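Local coordinates for protein phosphopantothenoylcysteine decarboxylase (Cryptococcus neoformans, PDB 6EOA) that binds flavin mononucleotide and, as a Hal3-type member of the HFCD flavoprotein family, probably decarboxylates phosphopantothenoylcysteine in coenzyme A biosynthesis, at residues K49-I63 with W222-T234. Sequence-based numbering, arbitrary orientation.
Sequences KAPDIVGALVKSPNI and WRDIVSLIEGFAT
W222 lies flat against the first turn of helix 50-59, with D52 CB over its six-membered ring in a CH-pi contact, 3.6 Å from the centroid and 4° off the normal. CG of R223 covers the opposite face, so the indole is sandwiched. With chi1 at 70°, CG of W222 lies between its backbone N and carbonyl carbon, and the indole reaches across to D52, while A56 CB sits at its edge and the bent chain of K49 brings CD to 3.9 Å from W222 CD1.

Aliphatic packing continues along the pair. I53 CG1 meets W222 CB at 3.7 Å, A56 CB faces both methyls of V226, and L57 CD2 lies 3.8 Å from I229 CG2, the two side chains crossing nearly at right angles. Beyond the helix end, I63 CD1 rests on A233 CB and E230 CG.

One polar link joins the segments: S60 OG donates to the anti lone pair of E230 OE2 (2.7 Å).

The helix axes approach to 9.6 Å and cross at -35°. Helix 50-59 is the crossover of the beta-alpha-beta unit formed with strands 35-41 and 63-69 of the parallel, Rossmann-like sheet; helix 222-237 packs beside it on the same face. L57 reaches V65, I63 and A233 touch strand 35-41, and V54 and V58 pack against helix 79-89.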
loop_
_atom_site.group_PDB
_atom_site.type_symbol
_atom_site.label_atom_id
_atom_site.label_comp_id
_atom_site.label_asym_id
_atom_site.label_seq_id
_atom_site.Cartn_x
_atom_site.Cartn_y
_atom_site.Cartn_z
ATOM N N LYS A 49 13.537 -2.297 -20.998
ATOM C CA LYS A 49 14.045 -1.258 -21.891
ATOM C C LYS A 49 14.586 -0.032 -21.151
ATOM O O LYS A 49 15.068 0.913 -21.780
ATOM C CB LYS A 49 12.951 -0.827 -22.871
ATOM C CG LYS A 49 12.433 -1.964 -23.730
ATOM C CD LYS A 49 13.567 -2.579 -24.535
ATOM C CE LYS A 49 13.077 -3.705 -25.424
ATOM N NZ LYS A 49 14.205 -4.343 -26.153
ATOM N N ALA A 50 14.504 -0.042 -19.824
ATOM C CA ALA A 50 15.043 1.059 -19.021
ATOM C C ALA A 50 16.550 1.275 -19.243
ATOM O O ALA A 50 16.990 2.423 -19.352
ATOM C CB ALA A 50 14.750 0.834 -17.535
ATOM N N PRO A 51 17.351 0.187 -19.315
ATOM C CA PRO A 51 18.768 0.407 -19.636
ATOM C C PRO A 51 19.014 1.046 -21.009
ATOM O O PRO A 51 19.971 1.808 -21.147
ATOM C CB PRO A 51 19.356 -1.005 -19.591
ATOM C CG PRO A 51 18.486 -1.732 -18.640
ATOM C CD PRO A 51 17.110 -1.213 -18.913
ATOM N N ASP A 52 18.176 0.746 -21.999
ATOM C CA ASP A 52 18.323 1.347 -23.326
ATOM C C ASP A 52 18.045 2.849 -23.290
ATOM O O ASP A 52 18.692 3.630 -23.990
ATOM C CB ASP A 52 17.392 0.666 -24.329
ATOM C CG ASP A 52 17.734 -0.793 -24.540
ATOM O OD1 ASP A 52 18.686 -1.076 -25.296
ATOM O OD2 ASP A 52 17.053 -1.656 -23.943
ATOM N N ILE A 53 17.072 3.242 -22.476
ATOM C CA ILE A 53 16.730 4.649 -22.305
ATOM C C ILE A 53 17.876 5.401 -21.636
ATOM O O ILE A 53 18.297 6.459 -22.107
ATOM C CB ILE A 53 15.444 4.813 -21.469
ATOM C CG1 ILE A 53 14.229 4.299 -22.246
ATOM C CG2 ILE A 53 15.238 6.262 -21.083
ATOM C CD1 ILE A 53 12.941 4.288 -21.443
ATOM N N VAL A 54 18.384 4.841 -20.543
ATOM C CA VAL A 54 19.480 5.451 -19.803
ATOM C C VAL A 54 20.716 5.600 -20.684
ATOM O O VAL A 54 21.369 6.645 -20.681
ATOM C CB VAL A 54 19.834 4.631 -18.549
ATOM C CG1 VAL A 54 21.044 5.226 -17.841
ATOM C CG2 VAL A 54 18.640 4.564 -17.608
ATOM N N GLY A 55 21.018 4.556 -21.450
ATOM C CA GLY A 55 22.147 4.581 -22.359
ATOM C C GLY A 55 22.014 5.690 -23.381
ATOM O O GLY A 55 22.994 6.355 -23.714
ATOM N N ALA A 56 20.794 5.900 -23.868
ATOM C CA ALA A 56 20.531 6.937 -24.866
ATOM C C ALA A 56 20.612 8.339 -24.267
ATOM O O ALA A 56 21.064 9.276 -24.923
ATOM C CB ALA A 56 19.167 6.722 -25.506
ATOM N N LEU A 57 20.158 8.481 -23.025
ATOM C CA LEU A 57 20.189 9.773 -22.353
ATOM C C LEU A 57 21.611 10.162 -21.959
ATOM O O LEU A 57 21.980 11.330 -22.046
ATOM C CB LEU A 57 19.277 9.763 -21.123
ATOM C CG LEU A 57 17.780 9.646 -21.425
ATOM C CD1 LEU A 57 16.955 9.771 -20.153
ATOM C CD2 LEU A 57 17.356 10.694 -22.444
ATOM N N VAL A 58 22.408 9.183 -21.530
ATOM C CA VAL A 58 23.814 9.430 -21.208
ATOM C C VAL A 58 24.566 9.955 -22.429
ATOM O O VAL A 58 25.252 10.978 -22.358
ATOM C CB VAL A 58 24.524 8.154 -20.698
ATOM C CG1 VAL A 58 26.037 8.369 -20.651
ATOM C CG2 VAL A 58 23.992 7.747 -19.326
ATOM N N LYS A 59 24.418 9.253 -23.548
ATOM C CA LYS A 59 25.108 9.601 -24.786
ATOM C C LYS A 59 24.691 10.976 -25.298
ATOM O O LYS A 59 25.482 11.672 -25.936
ATOM C CB LYS A 59 24.843 8.541 -25.858
ATOM C CG LYS A 59 25.539 8.804 -27.190
ATOM C CD LYS A 59 24.759 8.184 -28.338
ATOM C CE LYS A 59 23.306 8.640 -28.307
ATOM N NZ LYS A 59 22.368 7.594 -28.805
ATOM N N SER A 60 23.447 11.361 -25.019
ATOM C CA SER A 60 22.947 12.672 -25.415
ATOM C C SER A 60 23.773 13.759 -24.733
ATOM O O SER A 60 23.898 13.770 -23.511
ATOM C CB SER A 60 21.464 12.816 -25.067
ATOM O OG SER A 60 20.860 13.849 -25.829
ATOM N N PRO A 61 24.343 14.675 -25.531
ATOM C CA PRO A 61 25.372 15.640 -25.112
ATOM C C PRO A 61 25.045 16.498 -23.879
ATOM O O PRO A 61 25.884 16.576 -22.980
ATOM C CB PRO A 61 25.536 16.537 -26.354
ATOM C CG PRO A 61 24.360 16.230 -27.240
ATOM C CD PRO A 61 24.025 14.806 -26.962
ATOM N N ASN A 62 23.876 17.132 -23.835
ATOM C CA ASN A 62 23.568 18.072 -22.755
ATOM C C ASN A 62 22.482 17.581 -21.807
ATOM O O ASN A 62 21.744 18.380 -21.230
ATOM C CB ASN A 62 23.154 19.429 -23.331
ATOM C CG ASN A 62 24.280 20.109 -24.087
ATOM O OD1 ASN A 62 24.089 20.588 -25.206
ATOM N ND2 ASN A 62 25.460 20.158 -23.477
ATOM N N ILE A 63 22.391 16.266 -21.649
ATOM C CA ILE A 63 21.387 15.671 -20.781
ATOM C C ILE A 63 22.033 14.727 -19.775
ATOM O O ILE A 63 22.853 13.883 -20.141
ATOM C CB ILE A 63 20.322 14.892 -21.592
ATOM C CG1 ILE A 63 19.659 15.803 -22.632
ATOM C CG2 ILE A 63 19.274 14.278 -20.665
ATOM C CD1 ILE A 63 18.683 15.086 -23.545
ATOM N N TRP A 222 10.560 2.873 -26.493
ATOM C CA TRP A 222 11.552 3.583 -25.695
ATOM C C TRP A 222 12.303 4.638 -26.507
ATOM O O TRP A 222 12.724 5.662 -25.966
ATOM C CB TRP A 222 12.538 2.596 -25.062
ATOM C CG TRP A 222 13.468 1.923 -26.028
ATOM C CD1 TRP A 222 13.272 0.731 -26.663
ATOM C CD2 TRP A 222 14.752 2.397 -26.453
ATOM N NE1 TRP A 222 14.350 0.437 -27.462
ATOM C CE2 TRP A 222 15.272 1.444 -27.352
ATOM C CE3 TRP A 222 15.511 3.535 -26.161
ATOM C CZ2 TRP A 222 16.515 1.595 -27.965
ATOM C CZ3 TRP A 222 16.745 3.683 -26.771
ATOM C CH2 TRP A 222 17.234 2.718 -27.662
ATOM N N ARG A 223 12.458 4.400 -27.804
ATOM C CA ARG A 223 13.102 5.382 -28.672
ATOM C C ARG A 223 12.221 6.617 -28.809
ATOM O O ARG A 223 12.715 7.741 -28.893
ATOM C CB ARG A 223 13.403 4.780 -30.045
ATOM C CG ARG A 223 14.381 3.625 -29.995
ATOM C CD ARG A 223 14.464 2.906 -31.329
ATOM N NE ARG A 223 14.800 1.498 -31.146
ATOM C CZ ARG A 223 13.902 0.519 -31.074
ATOM N NH1 ARG A 223 12.607 0.795 -31.180
ATOM N NH2 ARG A 223 14.297 -0.737 -30.903
ATOM N N ASP A 224 10.910 6.404 -28.826
ATOM C CA ASP A 224 9.976 7.517 -28.868
ATOM C C ASP A 224 10.040 8.290 -27.559
ATOM O O ASP A 224 10.007 9.519 -27.560
ATOM C CB ASP A 224 8.556 7.024 -29.146
ATOM C CG ASP A 224 8.414 6.420 -30.533
ATOM O OD1 ASP A 224 9.204 6.795 -31.427
ATOM O OD2 ASP A 224 7.517 5.572 -30.728
ATOM N N ILE A 225 10.153 7.565 -26.448
ATOM C CA ILE A 225 10.320 8.182 -25.133
ATOM C C ILE A 225 11.516 9.122 -25.101
ATOM O O ILE A 225 11.418 10.250 -24.619
ATOM C CB ILE A 225 10.515 7.130 -24.025
ATOM C CG1 ILE A 225 9.407 6.082 -24.080
ATOM C CG2 ILE A 225 10.552 7.799 -22.658
ATOM C CD1 ILE A 225 8.067 6.642 -23.754
ATOM N N VAL A 226 12.646 8.641 -25.613
ATOM C CA VAL A 226 13.884 9.410 -25.603
ATOM C C VAL A 226 13.738 10.697 -26.412
ATOM O O VAL A 226 14.174 11.762 -25.974
ATOM C CB VAL A 226 15.066 8.587 -26.157
ATOM C CG1 VAL A 226 16.301 9.462 -26.325
ATOM C CG2 VAL A 226 15.372 7.416 -25.242
ATOM N N SER A 227 13.111 10.601 -27.580
ATOM C CA SER A 227 12.953 11.766 -28.443
ATOM C C SER A 227 11.913 12.730 -27.870
ATOM O O SER A 227 11.980 13.935 -28.115
ATOM C CB SER A 227 12.572 11.354 -29.871
ATOM O OG SER A 227 11.184 11.107 -29.991
ATOM N N LEU A 228 10.952 12.204 -27.114
ATOM C CA LEU A 228 10.041 13.067 -26.370
ATOM C C LEU A 228 10.848 13.857 -25.351
ATOM O O LEU A 228 10.665 15.064 -25.198
ATOM C CB LEU A 228 8.943 12.265 -25.663
ATOM C CG LEU A 228 7.906 11.522 -26.512
ATOM C CD1 LEU A 228 6.757 11.027 -25.638
ATOM C CD2 LEU A 228 7.390 12.381 -27.660
ATOM N N ILE A 229 11.753 13.158 -24.670
ATOM C CA ILE A 229 12.628 13.767 -23.674
ATOM C C ILE A 229 13.525 14.845 -24.287
ATOM O O ILE A 229 13.669 15.935 -23.730
ATOM C CB ILE A 229 13.498 12.701 -22.986
ATOM C CG1 ILE A 229 12.635 11.836 -22.067
ATOM C CG2 ILE A 229 14.628 13.349 -22.198
ATOM C CD1 ILE A 229 13.402 10.744 -21.360
ATOM N N GLU A 230 14.114 14.545 -25.440
ATOM C CA GLU A 230 14.982 15.502 -26.123
ATOM C C GLU A 230 14.203 16.727 -26.595
ATOM O O GLU A 230 14.760 17.818 -26.717
ATOM C CB GLU A 230 15.688 14.836 -27.305
ATOM C CG GLU A 230 17.177 14.614 -27.085
ATOM C CD GLU A 230 17.630 13.231 -27.511
ATOM O OE1 GLU A 230 16.891 12.572 -28.273
ATOM O OE2 GLU A 230 18.723 12.802 -27.082
ATOM N N GLY A 231 12.910 16.540 -26.849
ATOM C CA GLY A 231 12.033 17.640 -27.209
ATOM C C GLY A 231 11.829 18.601 -26.053
ATOM O O GLY A 231 11.631 19.802 -26.254
ATOM N N PHE A 232 11.877 18.069 -24.834
ATOM C CA PHE A 232 11.773 18.888 -23.632
ATOM C C PHE A 232 13.097 19.567 -23.319
ATOM O O PHE A 232 13.125 20.696 -22.827
ATOM C CB PHE A 232 11.323 18.047 -22.438
ATOM C CG PHE A 232 9.838 18.010 -22.255
ATOM C CD1 PHE A 232 9.206 18.942 -21.450
ATOM C CD2 PHE A 232 9.071 17.051 -22.894
ATOM C CE1 PHE A 232 7.837 18.919 -21.281
ATOM C CE2 PHE A 232 7.701 17.021 -22.729
ATOM C CZ PHE A 232 7.083 17.955 -21.921
ATOM N N ALA A 233 14.193 18.865 -23.594
ATOM C CA ALA A 233 15.524 19.435 -23.439
ATOM C C ALA A 233 15.661 20.661 -24.330
ATOM O O ALA A 233 16.207 21.680 -23.914
ATOM C CB ALA A 233 16.592 18.405 -23.771
ATOM N N THR A 234 15.146 20.552 -25.553
ATOM C CA THR A 234 15.145 21.657 -26.505
ATOM C C THR A 234 14.372 22.858 -25.963
ATOM O O THR A 234 14.875 23.982 -25.971
ATOM C CB THR A 234 14.537 21.229 -27.857
ATOM O OG1 THR A 234 15.339 20.194 -28.439
ATOM C CG2 THR A 234 14.477 22.408 -28.815
#